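Side-chain contacts in CADD-like protein of unknown function (PDB 3B5O), which is of unknown function but resembles the protein CADD and has the all-helical build of heme-oxygenase-like proteins, possibly acting as an oxidoreductase: residues Asn5-Gln10 and Glu202-Phe207; Ala39-Val44 and Glu161-Gly166. All coordinates share one frame; numbering follows the deposited sequence.

Contact 1. Residues Asn5-Gln10 and Glu202-Phe207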
ATOM      1  N   ASN A   5       6.734  -8.277 -19.860  1.00 22.76           N
ATOM      2  CA  ASN A   5       5.289  -8.310 -19.735  1.00 22.85           C
ATOM      3  C   ASN A   5       4.822  -9.634 -19.127  1.00 23.40           C
ATOM      4  O   ASN A   5       3.909  -9.655 -18.291  1.00 22.96           O
ATOM      5  CB  ASN A   5       4.601  -8.093 -21.091  1.00 25.84           C
ATOM      6  CG  ASN A   5       4.729  -6.679 -21.595  1.00 32.48           C
ATOM      7  OD1 ASN A   5       5.050  -5.757 -20.840  1.00 34.95           O
ATOM      8  ND2 ASN A   5       4.468  -6.490 -22.886  1.00 36.27           N
ATOM      9  N   HIS A   6       5.441 -10.740 -19.537  1.00 21.51           N
ATOM     10  CA  HIS A   6       5.104 -12.026 -18.927  1.00 21.58           C
ATOM     11  C   HIS A   6       5.409 -12.020 -17.423  1.00 20.08           C
ATOM     12  O   HIS A   6       4.628 -12.520 -16.615  1.00 20.57           O
ATOM     13  CB  HIS A   6       5.857 -13.204 -19.587  1.00 22.76           C
ATOM     14  CG  HIS A   6       5.436 -13.503 -20.995  1.00 29.46           C
ATOM     15  ND1 HIS A   6       4.184 -13.206 -21.487  1.00 30.45           N
ATOM     16  CD2 HIS A   6       6.107 -14.106 -22.008  1.00 33.98           C
ATOM     17  CE1 HIS A   6       4.105 -13.596 -22.751  1.00 33.95           C
ATOM     18  NE2 HIS A   6       5.258 -14.146 -23.089  1.00 36.35           N
ATOM     19  N   LEU A   7       6.566 -11.479 -17.056  1.00 19.96           N
ATOM     20  CA  LEU A   7       6.960 -11.419 -15.646  1.00 18.49           C
ATOM     21  C   LEU A   7       5.976 -10.597 -14.817  1.00 17.83           C
ATOM     22  O   LEU A   7       5.532 -11.041 -13.763  1.00 17.37           O
ATOM     23  CB  LEU A   7       8.372 -10.849 -15.498  1.00 19.03           C
ATOM     24  CG  LEU A   7       8.866 -10.708 -14.059  1.00 17.90           C
ATOM     25  CD1 LEU A   7       8.927 -12.050 -13.327  1.00 22.47           C
ATOM     26  CD2 LEU A   7      10.233 -10.016 -14.024  1.00 20.46           C
ATOM     27  N   THR A   8       5.617  -9.412 -15.297  1.00 17.86           N
ATOM     28  CA  THR A   8       4.698  -8.567 -14.506  1.00 17.99           C
ATOM     29  C   THR A   8       3.294  -9.184 -14.414  1.00 19.70           C
ATOM     30  O   THR A   8       2.647  -9.129 -13.359  1.00 19.86           O
ATOM     31  CB  THR A   8       4.644  -7.126 -15.023  1.00 18.72           C
ATOM     32  OG1 THR A   8       4.213  -7.111 -16.398  1.00 20.40           O
ATOM     33  CG2 THR A   8       6.012  -6.473 -14.901  1.00 21.23           C
ATOM     34  N   LYS A   9       2.813  -9.809 -15.494  1.00 19.49           N
ATOM     35  CA  LYS A   9       1.544 -10.516 -15.421  1.00 19.00           C
ATOM     36  C   LYS A   9       1.617 -11.620 -14.384  1.00 17.98           C
ATOM     37  O   LYS A   9       0.706 -11.782 -13.580  1.00 18.85           O
ATOM     38  CB  LYS A   9       1.157 -11.101 -16.795  1.00 21.42           C
ATOM     39  CG  LYS A   9      -0.178 -11.837 -16.795  1.00 25.62           C
ATOM     40  CD  LYS A   9      -1.325 -10.957 -16.316  1.00 30.36           C
ATOM     41  CE  LYS A   9      -2.672 -11.555 -16.681  1.00 34.00           C
ATOM     42  N   GLN A  10       2.701 -12.391 -14.408  1.00 17.88           N
ATOM     43  CA  GLN A  10       2.903 -13.456 -13.444  1.00 16.99           C
ATOM     44  C   GLN A  10       2.852 -12.958 -11.989  1.00 18.17           C
ATOM     45  O   GLN A  10       2.223 -13.568 -11.126  1.00 18.18           O
ATOM     46  CB  GLN A  10       4.239 -14.142 -13.713  1.00 18.68           C
ATOM     47  CG  GLN A  10       4.710 -15.136 -12.677  1.00 17.82           C
ATOM     48  CD  GLN A  10       3.836 -16.351 -12.548  1.00 19.21           C
ATOM     49  OE1 GLN A  10       3.282 -16.839 -13.544  1.00 22.64           O
ATOM     50  NE2 GLN A  10       3.713 -16.868 -11.328  1.00 20.25           N
ATOM     51  N   GLU A 202      18.725 -10.552 -17.279  1.00 27.09           N
ATOM     52  CA  GLU A 202      19.531 -11.134 -16.196  1.00 28.61           C
ATOM     53  C   GLU A 202      19.169 -10.608 -14.807  1.00 28.17           C
ATOM     54  O   GLU A 202      19.582 -11.187 -13.804  1.00 28.13           O
ATOM     55  CB  GLU A 202      21.037 -10.960 -16.421  1.00 32.77           C
ATOM     56  CG  GLU A 202      21.508  -9.548 -16.682  1.00 38.69           C
ATOM     57  CD  GLU A 202      21.531  -9.169 -18.162  1.00 43.62           C
ATOM     58  OE1 GLU A 202      20.744  -9.736 -18.963  1.00 39.21           O
ATOM     59  OE2 GLU A 202      22.333  -8.272 -18.514  1.00 51.06           O
ATOM     60  N   GLU A 203      18.402  -9.523 -14.765  1.00 25.55           N
ATOM     61  CA  GLU A 203      17.916  -8.977 -13.487  1.00 24.71           C
ATOM     62  C   GLU A 203      16.424  -9.198 -13.211  1.00 22.98           C
ATOM     63  O   GLU A 203      15.886  -8.685 -12.219  1.00 21.61           O
ATOM     64  CB  GLU A 203      18.249  -7.505 -13.431  1.00 25.04           C
ATOM     65  CG  GLU A 203      19.752  -7.164 -13.607  1.00 32.67           C
ATOM     66  CD  GLU A 203      20.704  -8.001 -12.748  1.00 40.68           C
ATOM     67  OE1 GLU A 203      20.372  -8.319 -11.579  1.00 43.28           O
ATOM     68  OE2 GLU A 203      21.813  -8.334 -13.248  1.00 44.40           O
ATOM     69  N   PHE A 204      15.735  -9.956 -14.058  1.00 22.56           N
ATOM     70  CA  PHE A 204      14.321 -10.274 -13.801  1.00 22.20           C
ATOM     71  C   PHE A 204      14.133 -10.957 -12.443  1.00 20.59           C
ATOM     72  O   PHE A 204      13.156 -10.713 -11.736  1.00 19.92           O
ATOM     73  CB  PHE A 204      13.740 -11.167 -14.907  1.00 23.25           C
ATOM     74  CG  PHE A 204      13.383 -10.446 -16.187  1.00 23.39           C
ATOM     75  CD1 PHE A 204      13.828  -9.179 -16.490  1.00 24.65           C
ATOM     76  CD2 PHE A 204      12.631 -11.105 -17.142  1.00 28.29           C
ATOM     77  CE1 PHE A 204      13.491  -8.569 -17.688  1.00 27.15           C
ATOM     78  CE2 PHE A 204      12.306 -10.492 -18.348  1.00 28.81           C
ATOM     79  CZ  PHE A 204      12.739  -9.234 -18.616  1.00 27.97           C
ATOM     80  N   GLY A 205      15.068 -11.820 -12.068  1.00 21.48           N
ATOM     81  CA  GLY A 205      14.981 -12.532 -10.809  1.00 20.59           C
ATOM     82  C   GLY A 205      15.029 -11.594  -9.611  1.00 19.42           C
ATOM     83  O   GLY A 205      14.358 -11.833  -8.608  1.00 21.09           O
ATOM     84  N   GLU A 206      15.843 -10.553  -9.719  1.00 19.72           N
ATOM     85  CA  GLU A 206      15.968  -9.570  -8.628  1.00 18.52           C
ATOM     86  C   GLU A 206      14.700  -8.723  -8.533  1.00 15.39           C
ATOM     87  O   GLU A 206      14.208  -8.445  -7.440  1.00 16.03           O
ATOM     88  CB  GLU A 206      17.206  -8.678  -8.812  1.00 21.69           C
ATOM     89  CG  GLU A 206      18.489  -9.370  -8.377  1.00 29.63           C
ATOM     90  CD  GLU A 206      18.500  -9.616  -6.873  1.00 38.80           C
ATOM     91  OE1 GLU A 206      18.702  -8.644  -6.119  1.00 39.92           O
ATOM     92  OE2 GLU A 206      18.259 -10.769  -6.437  1.00 47.50           O
ATOM     93  N   PHE A 207      14.140  -8.364  -9.676  1.00 16.46           N
ATOM     94  CA  PHE A 207      12.863  -7.637  -9.714  1.00 15.28           C
ATOM     95  C   PHE A 207      11.769  -8.487  -9.042  1.00 14.64           C
ATOM     96  O   PHE A 207      11.009  -8.008  -8.192  1.00 13.85           O
ATOM     97  CB  PHE A 207      12.508  -7.298 -11.156  1.00 16.47           C
ATOM     98  CG  PHE A 207      11.255  -6.493 -11.318  1.00 15.17           C
ATOM     99  CD1 PHE A 207      10.014  -7.122 -11.410  1.00 15.61           C
ATOM    100  CD2 PHE A 207      11.300  -5.112 -11.394  1.00 15.07           C
ATOM    101  CE1 PHE A 207       8.859  -6.398 -11.575  1.00 15.55           C
ATOM    102  CE2 PHE A 207      10.146  -4.386 -11.569  1.00 15.98           C
ATOM    103  CZ  PHE A 207       8.923  -5.031 -11.678  1.00 16.57           C
TER

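Contact 2. Residues Ala39-Val44 and Glu161-Gly166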
ATOM      1  N   ALA A  39     -14.126   0.297  17.855  1.00 17.00           N
ATOM      2  CA  ALA A  39     -12.808   0.803  18.308  1.00 16.90           C
ATOM      3  C   ALA A  39     -11.672  -0.003  17.693  1.00 17.37           C
ATOM      4  O   ALA A  39     -10.615   0.543  17.360  1.00 18.12           O
ATOM      5  CB  ALA A  39     -12.697   0.773  19.836  1.00 18.23           C
ATOM      6  N   GLN A  40     -11.860  -1.311  17.591  1.00 16.45           N
ATOM      7  CA  GLN A  40     -10.807  -2.175  17.066  1.00 15.87           C
ATOM      8  C   GLN A  40     -10.551  -1.957  15.584  1.00 15.63           C
ATOM      9  O   GLN A  40      -9.399  -1.940  15.146  1.00 15.57           O
ATOM     10  CB  GLN A  40     -11.121  -3.647  17.382  1.00 16.97           C
ATOM     11  CG  GLN A  40     -10.976  -3.954  18.851  1.00 18.52           C
ATOM     12  CD  GLN A  40     -11.561  -5.288  19.267  1.00 18.74           C
ATOM     13  OE1 GLN A  40     -12.548  -5.746  18.686  1.00 20.64           O
ATOM     14  NE2 GLN A  40     -10.956  -5.919  20.268  1.00 19.70           N
ATOM     15  N   ILE A  41     -11.605  -1.781  14.793  1.00 14.43           N
ATOM     16  CA  ILE A  41     -11.450  -1.522  13.360  1.00 15.48           C
ATOM     17  C   ILE A  41     -10.972  -0.073  13.126  1.00 15.05           C
ATOM     18  O   ILE A  41     -10.198   0.193  12.213  1.00 16.19           O
ATOM     19  CB  ILE A  41     -12.718  -1.889  12.556  1.00 15.82           C
ATOM     20  CG1 ILE A  41     -13.055  -3.367  12.788  1.00 15.75           C
ATOM     21  CG2 ILE A  41     -12.553  -1.607  11.063  1.00 16.72           C
ATOM     22  CD1 ILE A  41     -11.902  -4.359  12.539  1.00 16.67           C
ATOM     23  N   ALA A  42     -11.384   0.855  13.985  1.00 15.52           N
ATOM     24  CA  ALA A  42     -10.838   2.211  13.920  1.00 16.81           C
ATOM     25  C   ALA A  42      -9.326   2.193  14.148  1.00 15.57           C
ATOM     26  O   ALA A  42      -8.591   2.927  13.472  1.00 16.97           O
ATOM     27  CB  ALA A  42     -11.541   3.120  14.946  1.00 17.68           C
ATOM     28  N   TYR A  43      -8.862   1.368  15.083  1.00 15.28           N
ATOM     29  CA  TYR A  43      -7.428   1.187  15.333  1.00 15.42           C
ATOM     30  C   TYR A  43      -6.725   0.695  14.086  1.00 14.96           C
ATOM     31  O   TYR A  43      -5.646   1.196  13.734  1.00 15.21           O
ATOM     32  CB  TYR A  43      -7.193   0.211  16.486  1.00 16.70           C
ATOM     33  CG  TYR A  43      -5.779  -0.252  16.643  1.00 15.94           C
ATOM     34  CD1 TYR A  43      -4.857   0.497  17.360  1.00 19.59           C
ATOM     35  CD2 TYR A  43      -5.330  -1.405  16.018  1.00 17.46           C
ATOM     36  CE1 TYR A  43      -3.532   0.085  17.483  1.00 20.62           C
ATOM     37  CE2 TYR A  43      -4.024  -1.825  16.147  1.00 19.15           C
ATOM     38  CZ  TYR A  43      -3.122  -1.082  16.876  1.00 18.50           C
ATOM     39  OH  TYR A  43      -1.799  -1.461  17.015  1.00 21.42           O
ATOM     40  N   VAL A  44      -7.303  -0.293  13.414  1.00 14.77           N
ATOM     41  CA  VAL A  44      -6.715  -0.769  12.176  1.00 13.82           C
ATOM     42  C   VAL A  44      -6.573   0.387  11.159  1.00 14.08           C
ATOM     43  O   VAL A  44      -5.541   0.518  10.507  1.00 14.05           O
ATOM     44  CB  VAL A  44      -7.550  -1.932  11.557  1.00 13.94           C
ATOM     45  CG1 VAL A  44      -7.096  -2.239  10.116  1.00 15.11           C
ATOM     46  CG2 VAL A  44      -7.499  -3.168  12.466  1.00 15.09           C
ATOM     47  N   GLU A 161     -16.647   1.571   4.940  1.00 21.64           N
ATOM     48  CA  GLU A 161     -18.111   1.396   4.869  1.00 24.85           C
ATOM     49  C   GLU A 161     -18.649   0.675   6.105  1.00 23.07           C
ATOM     50  O   GLU A 161     -19.715   1.026   6.624  1.00 24.98           O
ATOM     51  CB  GLU A 161     -18.522   0.650   3.599  1.00 25.45           C
ATOM     52  CG  GLU A 161     -18.417   1.492   2.340  1.00 29.79           C
ATOM     53  CD  GLU A 161     -18.809   0.733   1.083  1.00 34.31           C
ATOM     54  OE1 GLU A 161     -19.043  -0.493   1.161  1.00 46.54           O
ATOM     55  OE2 GLU A 161     -18.882   1.367   0.002  1.00 45.14           O
ATOM     56  N   TRP A 162     -17.916  -0.325   6.592  1.00 21.52           N
ATOM     57  CA  TRP A 162     -18.289  -1.046   7.812  1.00 20.21           C
ATOM     58  C   TRP A 162     -18.355  -0.117   9.029  1.00 20.00           C
ATOM     59  O   TRP A 162     -19.258  -0.234   9.868  1.00 22.94           O
ATOM     60  CB  TRP A 162     -17.314  -2.210   8.050  1.00 19.94           C
ATOM     61  CG  TRP A 162     -17.628  -3.118   9.191  1.00 18.64           C
ATOM     62  CD1 TRP A 162     -18.312  -4.307   9.121  1.00 20.43           C
ATOM     63  CD2 TRP A 162     -17.210  -2.978  10.550  1.00 19.15           C
ATOM     64  NE1 TRP A 162     -18.367  -4.886  10.351  1.00 20.80           N
ATOM     65  CE2 TRP A 162     -17.707  -4.098  11.258  1.00 17.35           C
ATOM     66  CE3 TRP A 162     -16.514  -1.995  11.257  1.00 18.53           C
ATOM     67  CZ2 TRP A 162     -17.487  -4.275  12.622  1.00 20.37           C
ATOM     68  CZ3 TRP A 162     -16.279  -2.180  12.585  1.00 18.96           C
ATOM     69  CH2 TRP A 162     -16.767  -3.300  13.271  1.00 20.57           C
ATOM     70  N   LEU A 163     -17.399   0.803   9.121  1.00 19.34           N
ATOM     71  CA  LEU A 163     -17.309   1.731  10.241  1.00 19.80           C
ATOM     72  C   LEU A 163     -18.412   2.806  10.231  1.00 22.10           C
ATOM     73  O   LEU A 163     -18.827   3.260  11.290  1.00 24.85           O
ATOM     74  CB  LEU A 163     -15.942   2.435  10.256  1.00 21.44           C
ATOM     75  CG  LEU A 163     -14.745   1.626  10.745  1.00 18.46           C
ATOM     76  CD1 LEU A 163     -13.429   2.350  10.360  1.00 20.18           C
ATOM     77  CD2 LEU A 163     -14.789   1.336  12.245  1.00 20.04           C
ATOM     78  N   HIS A 164     -18.843   3.211   9.043  1.00 23.22           N
ATOM     79  CA  HIS A 164     -19.789   4.330   8.894  1.00 25.60           C
ATOM     80  C   HIS A 164     -21.206   3.841   9.048  1.00 29.40           C
ATOM     81  O   HIS A 164     -21.581   2.847   8.451  1.00 29.21           O
ATOM     82  CB  HIS A 164     -19.634   4.981   7.527  1.00 25.90           C
ATOM     83  CG  HIS A 164     -18.536   5.996   7.453  1.00 28.85           C
ATOM     84  ND1 HIS A 164     -17.204   5.646   7.367  1.00 29.48           N
ATOM     85  CD2 HIS A 164     -18.570   7.351   7.428  1.00 30.88           C
ATOM     86  CE1 HIS A 164     -16.466   6.742   7.303  1.00 31.42           C
ATOM     87  NE2 HIS A 164     -17.271   7.791   7.344  1.00 31.28           N
ATOM     88  N   GLU A 165     -22.001   4.555   9.838  1.00 32.49           N
ATOM     89  CA  GLU A 165     -23.420   4.221   9.989  1.00 35.40           C
ATOM     90  C   GLU A 165     -24.197   4.681   8.755  1.00 37.25           C
ATOM     91  O   GLU A 165     -25.081   3.972   8.268  1.00 39.58           O
ATOM     92  CB  GLU A 165     -23.987   4.843  11.271  1.00 36.47           C
ATOM     93  N   GLY A 166     -23.839   5.847   8.229  1.00 38.09           N
ATOM     94  CA  GLY A 166     -24.447   6.374   7.012  1.00 39.41           C
ATOM     95  C   GLY A 166     -23.464   6.531   5.868  1.00 40.21           C
ATOM     96  O   GLY A 166     -22.472   5.795   5.777  1.00 41.33           O
TER

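Contact 1. Residues Asn5-Gln10 and Glu202-Phe207
L7 reaches from helix 2-18 to the first turn of helix 204-230, where F204 and F207 receive it, and apolar packing carries the whole contact. One methyl does nearly all the touching: L7 CD2 lies 3.8 Å from F204 CB and 3.9 Å from F207 CD1, meeting both rings obliquely. With CG anti to the backbone N (chi1 178°), the branch of L7 is carried outward from its own helix and CD2 enters between the two phenylalanines. Their spacing of three residues puts both on one side of the turn, and leucine suits the position because its chain is long and apolar enough to carry one methyl into the angle between them. T8 adds a looser touch, its CG2 4.4 Å from F207 CE1. F207 also stacks edge-to-face with F4 and packs on L11, so its ring is buried against helix 2-18.

No hydrogen bond crosses between the two segments; the side chains of N5 and E203 find weak ones outside them, in R192 and Q134. The E203 carbonyl O accepts from F207 N at 3.1 Å, with E203 as N-cap. The packing of the first helix, 2-18, on the start of the last, 204-230, is consistent with the all-helical heme-oxygenase-like fold.

Contact 2. Residues Ala39-Val44 and Glu161-Gly166
The indole of W162 meets I41 obliquely with the six-membered part of its ring, while L163 CD2, from the next residue on the same helix, lies in the ring plane at its edge. The contact is tight: I41 CG1 comes to 3.4 Å from W162 CZ3, and I41 CB stands 3.6 Å from the same carbon. The two side chains run at about a right angle, and the isoleucine touches the indole mainly with CB and CG1, CG2 lying more loosely by CE3. W162 has CG anti to its own N (chi1 -175°), which sends the ring out toward helix 38-68. Replacing W162 with an alanine would probably leave CB and CG1 of I41 without their aromatic partner and open a gap between the two helices.

This is the packing of the last turn of helix 135-163 against the beginning of helix 38-68, within a bundle consistent with the heme-oxygenase-like fold. The second branch of I41 turns to L163: I41 CG2 is 3.9 Å from L163 CG. A beta-branched residue suits this place because CG1 bears on the indole while CG2 faces mainly L163. L163 CD2 then lies 3.8 Å from I41 CB and also approaches the backbone, 3.9 Å from A42 N; the short side chain of A42 lets the methyl come this near. L163 is further enclosed by F38, M45 and L107. Directly after it, H164 leaves helical geometry, and its ND1 hydrogen-bonds to V160 O.

How the contacts relate
Contacts 1 and 2 sit on opposite sides of the chain's centre, 20 and 19 Å from it, with 38 Å between their own centres and about 26 Å between nearest atoms. They do not touch, yet two long helices link them. Helix 135-163 supplies W162 and L163 to contact 2 at its end, while near its start D136, Y137 and Y143 touch side chains of segments 5-10 and 202-207. Helix 204-230 begins in contact 1, and its far end, with L225 and A229, packs on Y43 of segment 39-44. Along the sequence, contact 2 is nested within the loop that contact 1 closes. Neither contact can be tied to a catalytic site.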